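Local coordinates for protein HMG-CoA Lyase (Bacillus subtilis subsp. subtilis, PDB 1YDO) that is a homodimer-forming member of the HMGL-like family, whose chains are built on a TIM-barrel fold, at residues Y257-Q261 / M262-T266; S49-P53 / K54-A58. All blocks are in the same frame, centred on the assembly; numbering follows the deposited sequence.

Contact 1 of 2, residues Y257-Q261 / M262-T266; sequences YMLEQ and MDIKT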
ATOM      1  N   TYR A 257      -0.411  -7.615   9.418  1.00 29.21           N
ATOM      2  CA  TYR A 257      -1.484  -8.329   8.759  1.00 30.73           C
ATOM      3  C   TYR A 257      -1.018  -9.055   7.518  1.00 31.65           C
ATOM      4  O   TYR A 257      -1.134 -10.274   7.415  1.00 32.05           O
ATOM      5  CB  TYR A 257      -2.618  -7.377   8.383  1.00 33.50           C
ATOM      6  CG  TYR A 257      -3.654  -7.992   7.450  1.00 32.73           C
ATOM      7  CD1 TYR A 257      -3.514  -7.915   6.064  1.00 34.33           C
ATOM      8  CD2 TYR A 257      -4.752  -8.673   7.959  1.00 33.22           C
ATOM      9  CE1 TYR A 257      -4.448  -8.514   5.202  1.00 35.81           C
ATOM     10  CE2 TYR A 257      -5.693  -9.272   7.113  1.00 34.48           C
ATOM     11  CZ  TYR A 257      -5.535  -9.191   5.736  1.00 34.78           C
ATOM     12  OH  TYR A 257      -6.452  -9.786   4.897  1.00 35.28           O
HETATM   13  N   MSE A 258      -0.496  -8.302   6.568  1.00 32.48           N
HETATM   14  CA  MSE A 258      -0.060  -8.915   5.340  1.00 34.19           C
HETATM   15  C   MSE A 258       0.887 -10.080   5.569  1.00 33.72           C
HETATM   16  O   MSE A 258       0.796 -11.110   4.902  1.00 33.09           O
HETATM   17  CB  MSE A 258       0.605  -7.894   4.443  1.00 36.91           C
HETATM   18  CG  MSE A 258       0.996  -8.490   3.126  1.00 41.70           C
HETATM   19 SE   MSE A 258       2.110  -7.286   2.180  1.00 47.69          SE
HETATM   20  CE  MSE A 258       3.624  -7.282   3.384  1.00 43.99           C
ATOM     21  N   LEU A 259       1.800  -9.913   6.513  1.00 33.68           N
ATOM     22  CA  LEU A 259       2.751 -10.965   6.808  1.00 33.28           C
ATOM     23  C   LEU A 259       2.030 -12.202   7.306  1.00 33.49           C
ATOM     24  O   LEU A 259       2.400 -13.315   6.961  1.00 33.43           O
ATOM     25  CB  LEU A 259       3.767 -10.486   7.843  1.00 33.51           C
ATOM     26  CG  LEU A 259       4.790  -9.468   7.326  1.00 33.74           C
ATOM     27  CD1 LEU A 259       5.533  -8.849   8.496  1.00 33.34           C
ATOM     28  CD2 LEU A 259       5.747 -10.154   6.367  1.00 34.15           C
ATOM     29  N   GLU A 260       0.989 -12.012   8.104  1.00 34.39           N
ATOM     30  CA  GLU A 260       0.243 -13.142   8.633  1.00 35.54           C
ATOM     31  C   GLU A 260      -0.440 -13.925   7.542  1.00 35.10           C
ATOM     32  O   GLU A 260      -0.361 -15.149   7.500  1.00 36.73           O
ATOM     33  CB  GLU A 260      -0.795 -12.677   9.652  1.00 38.96           C
ATOM     34  CG  GLU A 260      -0.211 -12.321  11.006  1.00 42.94           C
ATOM     35  CD  GLU A 260       0.548 -13.481  11.635  1.00 45.34           C
ATOM     36  OE1 GLU A 260      -0.059 -14.562  11.793  1.00 48.25           O
ATOM     37  OE2 GLU A 260       1.742 -13.306  11.967  1.00 43.50           O
ATOM     38  N   GLN A 261      -1.120 -13.222   6.654  1.00 34.07           N
ATOM     39  CA  GLN A 261      -1.804 -13.889   5.561  1.00 32.85           C
ATOM     40  C   GLN A 261      -0.813 -14.681   4.720  1.00 31.68           C
ATOM     41  O   GLN A 261      -1.173 -15.671   4.100  1.00 30.55           O
ATOM     42  CB  GLN A 261      -2.500 -12.857   4.686  1.00 34.71           C
ATOM     43  CG  GLN A 261      -3.406 -11.942   5.457  1.00 36.30           C
ATOM     44  CD  GLN A 261      -4.416 -12.710   6.263  1.00 40.59           C
ATOM     45  OE1 GLN A 261      -5.234 -13.450   5.710  1.00 40.68           O
ATOM     46  NE2 GLN A 261      -4.369 -12.547   7.586  1.00 43.71           N
HETATM   47  N   MSE A 262       0.437 -14.239   4.701  1.00 31.14           N
HETATM   48  CA  MSE A 262       1.450 -14.918   3.922  1.00 32.92           C
HETATM   49  C   MSE A 262       2.045 -16.085   4.686  1.00 34.19           C
HETATM   50  O   MSE A 262       3.004 -16.703   4.226  1.00 35.38           O
HETATM   51  CB  MSE A 262       2.568 -13.953   3.528  1.00 31.12           C
HETATM   52  CG  MSE A 262       2.188 -12.913   2.486  1.00 32.46           C
HETATM   53 SE   MSE A 262       3.656 -11.670   2.095  1.00 35.80          SE
HETATM   54  CE  MSE A 262       4.780 -12.890   1.099  1.00 30.26           C
ATOM     55  N   ASP A 263       1.478 -16.372   5.854  1.00 33.55           N
ATOM     56  CA  ASP A 263       1.943 -17.463   6.723  1.00 34.19           C
ATOM     57  C   ASP A 263       3.354 -17.236   7.269  1.00 31.77           C
ATOM     58  O   ASP A 263       4.160 -18.161   7.352  1.00 30.63           O
ATOM     59  CB  ASP A 263       1.876 -18.811   5.995  1.00 36.51           C
ATOM     60  CG  ASP A 263       0.458 -19.306   5.811  1.00 42.15           C
ATOM     61  OD1 ASP A 263      -0.223 -19.555   6.844  1.00 44.32           O
ATOM     62  OD2 ASP A 263       0.024 -19.455   4.633  1.00 45.06           O
ATOM     63  N   ILE A 264       3.628 -15.996   7.644  1.00 29.11           N
ATOM     64  CA  ILE A 264       4.915 -15.616   8.191  1.00 29.72           C
ATOM     65  C   ILE A 264       4.670 -15.150   9.618  1.00 30.08           C
ATOM     66  O   ILE A 264       3.884 -14.229   9.833  1.00 31.13           O
ATOM     67  CB  ILE A 264       5.526 -14.465   7.385  1.00 30.16           C
ATOM     68  CG1 ILE A 264       5.663 -14.872   5.926  1.00 29.55           C
ATOM     69  CG2 ILE A 264       6.875 -14.086   7.953  1.00 28.52           C
ATOM     70  CD1 ILE A 264       6.134 -13.759   5.032  1.00 28.01           C
ATOM     71  N   LYS A 265       5.342 -15.772  10.587  1.00 29.58           N
ATOM     72  CA  LYS A 265       5.143 -15.416  11.984  1.00 30.42           C
ATOM     73  C   LYS A 265       5.799 -14.132  12.416  1.00 30.45           C
ATOM     74  O   LYS A 265       6.958 -13.885  12.101  1.00 30.02           O
ATOM     75  CB  LYS A 265       5.602 -16.548  12.909  1.00 31.33           C
ATOM     76  CG  LYS A 265       4.693 -17.771  12.887  1.00 36.08           C
ATOM     77  CD  LYS A 265       3.190 -17.412  13.045  1.00 39.59           C
ATOM     78  CE  LYS A 265       2.870 -16.627  14.341  1.00 41.86           C
ATOM     79  NZ  LYS A 265       3.040 -15.133  14.265  1.00 42.20           N
ATOM     80  N   THR A 266       5.038 -13.320  13.147  1.00 31.43           N
ATOM     81  CA  THR A 266       5.521 -12.048  13.668  1.00 34.31           C
ATOM     82  C   THR A 266       5.317 -12.045  15.179  1.00 34.69           C
ATOM     83  O   THR A 266       5.744 -11.132  15.881  1.00 35.58           O
ATOM     84  CB  THR A 266       4.745 -10.850  13.071  1.00 34.31           C
ATOM     85  OG1 THR A 266       3.429 -10.809  13.630  1.00 33.85           O
ATOM     86  CG2 THR A 266       4.647 -10.978  11.559  1.00 35.33           C
TER

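Contact 2 of 2, residues S49-P53 / K54-A58; sequences SFVHP and KWIPA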
ATOM      1  N   SER A  49      13.043   9.427  22.236  1.00 35.23           N
ATOM      2  CA  SER A  49      14.305   9.951  21.716  1.00 36.27           C
ATOM      3  C   SER A  49      14.952  10.871  22.736  1.00 38.08           C
ATOM      4  O   SER A  49      14.277  11.686  23.366  1.00 38.46           O
ATOM      5  CB  SER A  49      14.079  10.731  20.417  1.00 35.33           C
ATOM      6  OG  SER A  49      15.185  11.562  20.115  1.00 30.77           O
ATOM      7  N   PHE A  50      16.264  10.739  22.899  1.00 40.93           N
ATOM      8  CA  PHE A  50      16.987  11.574  23.843  1.00 42.47           C
ATOM      9  C   PHE A  50      17.723  12.713  23.173  1.00 44.01           C
ATOM     10  O   PHE A  50      18.799  13.117  23.609  1.00 44.34           O
ATOM     11  CB  PHE A  50      17.955  10.735  24.680  1.00 41.49           C
ATOM     12  CG  PHE A  50      17.273   9.904  25.709  1.00 39.56           C
ATOM     13  CD1 PHE A  50      16.916   8.595  25.439  1.00 40.43           C
ATOM     14  CD2 PHE A  50      16.918  10.451  26.928  1.00 38.40           C
ATOM     15  CE1 PHE A  50      16.212   7.840  26.382  1.00 41.17           C
ATOM     16  CE2 PHE A  50      16.213   9.703  27.871  1.00 38.26           C
ATOM     17  CZ  PHE A  50      15.859   8.404  27.599  1.00 39.31           C
ATOM     18  N   VAL A  51      17.149  13.213  22.089  1.00 45.24           N
ATOM     19  CA  VAL A  51      17.737  14.354  21.414  1.00 47.60           C
ATOM     20  C   VAL A  51      17.330  15.545  22.290  1.00 50.40           C
ATOM     21  O   VAL A  51      16.292  15.483  22.946  1.00 51.10           O
ATOM     22  CB  VAL A  51      17.134  14.527  20.017  1.00 46.36           C
ATOM     23  CG1 VAL A  51      17.680  15.786  19.355  1.00 43.22           C
ATOM     24  CG2 VAL A  51      17.426  13.306  19.192  1.00 45.69           C
ATOM     25  N   HIS A  52      18.130  16.611  22.325  1.00 52.47           N
ATOM     26  CA  HIS A  52      17.784  17.775  23.140  1.00 54.78           C
ATOM     27  C   HIS A  52      16.339  18.241  22.897  1.00 55.01           C
ATOM     28  O   HIS A  52      15.963  18.557  21.761  1.00 55.93           O
ATOM     29  CB  HIS A  52      18.733  18.942  22.853  1.00 58.18           C
ATOM     30  CG  HIS A  52      18.655  20.039  23.877  1.00 60.88           C
ATOM     31  ND1 HIS A  52      17.477  20.695  24.175  1.00 61.77           N
ATOM     32  CD2 HIS A  52      19.590  20.543  24.713  1.00 61.60           C
ATOM     33  CE1 HIS A  52      17.693  21.552  25.157  1.00 62.75           C
ATOM     34  NE2 HIS A  52      18.965  21.482  25.504  1.00 62.98           N
ATOM     35  N   PRO A  53      15.521  18.310  23.966  1.00 53.95           N
ATOM     36  CA  PRO A  53      14.117  18.728  23.884  1.00 53.28           C
ATOM     37  C   PRO A  53      13.830  19.959  23.019  1.00 52.51           C
ATOM     38  O   PRO A  53      12.702  20.154  22.559  1.00 50.87           O
ATOM     39  CB  PRO A  53      13.742  18.948  25.348  1.00 53.95           C
ATOM     40  CG  PRO A  53      14.586  17.946  26.063  1.00 53.94           C
ATOM     41  CD  PRO A  53      15.922  18.120  25.372  1.00 53.91           C
ATOM     42  N   LYS A  54      14.848  20.789  22.812  1.00 52.40           N
ATOM     43  CA  LYS A  54      14.709  22.000  22.008  1.00 52.88           C
ATOM     44  C   LYS A  54      14.319  21.686  20.566  1.00 51.58           C
ATOM     45  O   LYS A  54      13.549  22.417  19.942  1.00 51.33           O
ATOM     46  CB  LYS A  54      16.022  22.803  22.012  1.00 54.04           C
ATOM     47  CG  LYS A  54      16.064  23.983  22.983  1.00 56.39           C
ATOM     48  CD  LYS A  54      17.412  24.732  22.938  1.00 57.98           C
ATOM     49  CE  LYS A  54      17.438  25.935  23.908  1.00 58.97           C
ATOM     50  NZ  LYS A  54      18.768  26.628  23.969  1.00 57.17           N
ATOM     51  N   TRP A  55      14.850  20.592  20.040  1.00 50.64           N
ATOM     52  CA  TRP A  55      14.552  20.215  18.669  1.00 50.35           C
ATOM     53  C   TRP A  55      13.352  19.292  18.562  1.00 48.78           C
ATOM     54  O   TRP A  55      12.687  19.261  17.536  1.00 46.34           O
ATOM     55  CB  TRP A  55      15.770  19.544  18.032  1.00 51.76           C
ATOM     56  CG  TRP A  55      17.024  20.330  18.188  1.00 52.64           C
ATOM     57  CD1 TRP A  55      17.893  20.285  19.240  1.00 53.36           C
ATOM     58  CD2 TRP A  55      17.537  21.315  17.283  1.00 53.28           C
ATOM     59  NE1 TRP A  55      18.918  21.183  19.050  1.00 53.35           N
ATOM     60  CE2 TRP A  55      18.725  21.831  17.855  1.00 53.41           C
ATOM     61  CE3 TRP A  55      17.110  21.819  16.045  1.00 53.29           C
ATOM     62  CZ2 TRP A  55      19.492  22.826  17.231  1.00 52.64           C
ATOM     63  CZ3 TRP A  55      17.878  22.809  15.425  1.00 53.76           C
ATOM     64  CH2 TRP A  55      19.054  23.300  16.021  1.00 52.04           C
ATOM     65  N   ILE A  56      13.075  18.546  19.624  1.00 49.43           N
ATOM     66  CA  ILE A  56      11.951  17.619  19.615  1.00 50.96           C
ATOM     67  C   ILE A  56      11.001  17.867  20.783  1.00 50.87           C
ATOM     68  O   ILE A  56      10.787  17.002  21.641  1.00 50.72           O
ATOM     69  CB  ILE A  56      12.460  16.174  19.646  1.00 51.25           C
ATOM     70  CG1 ILE A  56      13.375  15.977  20.862  1.00 51.48           C
ATOM     71  CG2 ILE A  56      13.206  15.878  18.342  1.00 50.89           C
ATOM     72  CD1 ILE A  56      13.875  14.553  21.038  1.00 49.57           C
ATOM     73  N   PRO A  57      10.390  19.058  20.806  1.00 50.89           N
ATOM     74  CA  PRO A  57       9.459  19.441  21.867  1.00 51.97           C
ATOM     75  C   PRO A  57       8.331  18.452  22.108  1.00 52.95           C
ATOM     76  O   PRO A  57       7.789  18.389  23.212  1.00 53.70           O
ATOM     77  CB  PRO A  57       8.963  20.808  21.409  1.00 51.22           C
ATOM     78  CG  PRO A  57       9.015  20.693  19.915  1.00 50.56           C
ATOM     79  CD  PRO A  57      10.349  20.030  19.701  1.00 50.24           C
ATOM     80  N   ALA A  58       7.982  17.676  21.085  1.00 54.00           N
ATOM     81  CA  ALA A  58       6.910  16.691  21.210  1.00 54.88           C
ATOM     82  C   ALA A  58       7.341  15.521  22.089  1.00 55.36           C
ATOM     83  O   ALA A  58       6.515  14.755  22.587  1.00 55.64           O
ATOM     84  CB  ALA A  58       6.504  16.185  19.832  1.00 55.59           C
TER

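Contact 1 of 2, residues Y257-Q261 / M262-T266
Glu260 reaches Lys265 by bending: its CG lies beside the backbone N (chi1 -77°), and a second kink at chi2 (-58°) swings the carboxylate back over the chain that follows. The place is the C-terminal end of helix 252-261, closed by a Schellman motif in which Ile264 N bonds to Leu259 O at 3.0 Å and Asp263 N to Glu260 O at 2.8 Å. Asp263 is the C-prime residue with positive phi, and its exposed position suits a short polar side chain. Met262 N still reaches back in helical fashion to Met258 O, with a second, weak bond to Leu259 O.

Beside the turn Leu259, Ile264 and the methyl of Thr266 pack together. Leu259 spreads its two methyls, CD2 lying 3.9 Å from Ile264 CD1 and CD1 lying 3.8 Å from Thr266 CG2; branched side chains suit this buried corner, which helix 215-225 lines through Leu223. The selenium SE of Met262, modelled as selenomethionine, lies 4.3 Å from CG of Met258, and Asn184 of the second subunit packs on Met262.

Past the turn, Lys265 bonds through its backbone to Lys5 and Val7, tying the helix end to the start of the chain. Its flexible side chain curls back, and NZ meets Glu260 OE2 at 3.2 Å in a salt bridge, on the syn side and 21° out of the carboxylate plane.

Contact 2 of 2, residues S49-P53 / K54-A58
Ile56 holds CG1 between its backbone N and carbonyl carbon (chi1 56°), which brings CD1 back to Val51 CB. The segments form a tight loop that begins at the end of strand 44-49 of the TIM barrel, opened by an ST turn in which Ser49 OG accepts from Val51 N at 3.2 Å. A serine suits this spot because its short hydroxyl can reach the amide two residues on.

The methyl CD1 of Ile56 comes in beside that turn, near Ser49 OG and 3.4 Å from Val51 CB, and the two branched side chains cross at about a right angle. Ile56, an apolar residue suited to this buried place, also touches Gln19. Phe50 turns the other way and packs on helices 62-68 and 84-93, so successive residues face different parts of the barrel.

The chain then bends through a beta turn of His52-Trp55, in which Trp55 N bonds to His52 O at 2.9 Å and the restricted phi of Pro53 suits the second position. The His52 side chain, with CG anti to its amide nitrogen, lies alongside Lys54 and points the same way, its CE1 3.6 Å from Lys54 CG. Lys54 runs along the imidazole and carries its ammonium away from the loop, while the Trp55 indole presents an edge to His52 CB, which lies in the ring plane 3.9 Å from CD1. The imidazole serves as an acceptor: Lys54 N donates to His52 ND1 at 3.0 Å, almost straight at 164° and only 8° out of the ring plane.

Contact 1 and contact 2 lie on opposite sides of the chain's centre, their own centres 35 Å apart and their nearest atoms about 23 Å apart, so they do not touch. Along the chain they come in series: residues 49-58 run from the last residue of the second strand of the barrel, whereas residues 257-266 lie after the last barrel strand, where a late helix ends. Their surroundings differ as well. Contact 1 is within reach of the second subunit and meets the N-terminal residues of its own chain, while no other chain of the assembly touches contact 2. Each lies at a change of chain direction, one at the end of a helix and the other at the exit of a strand.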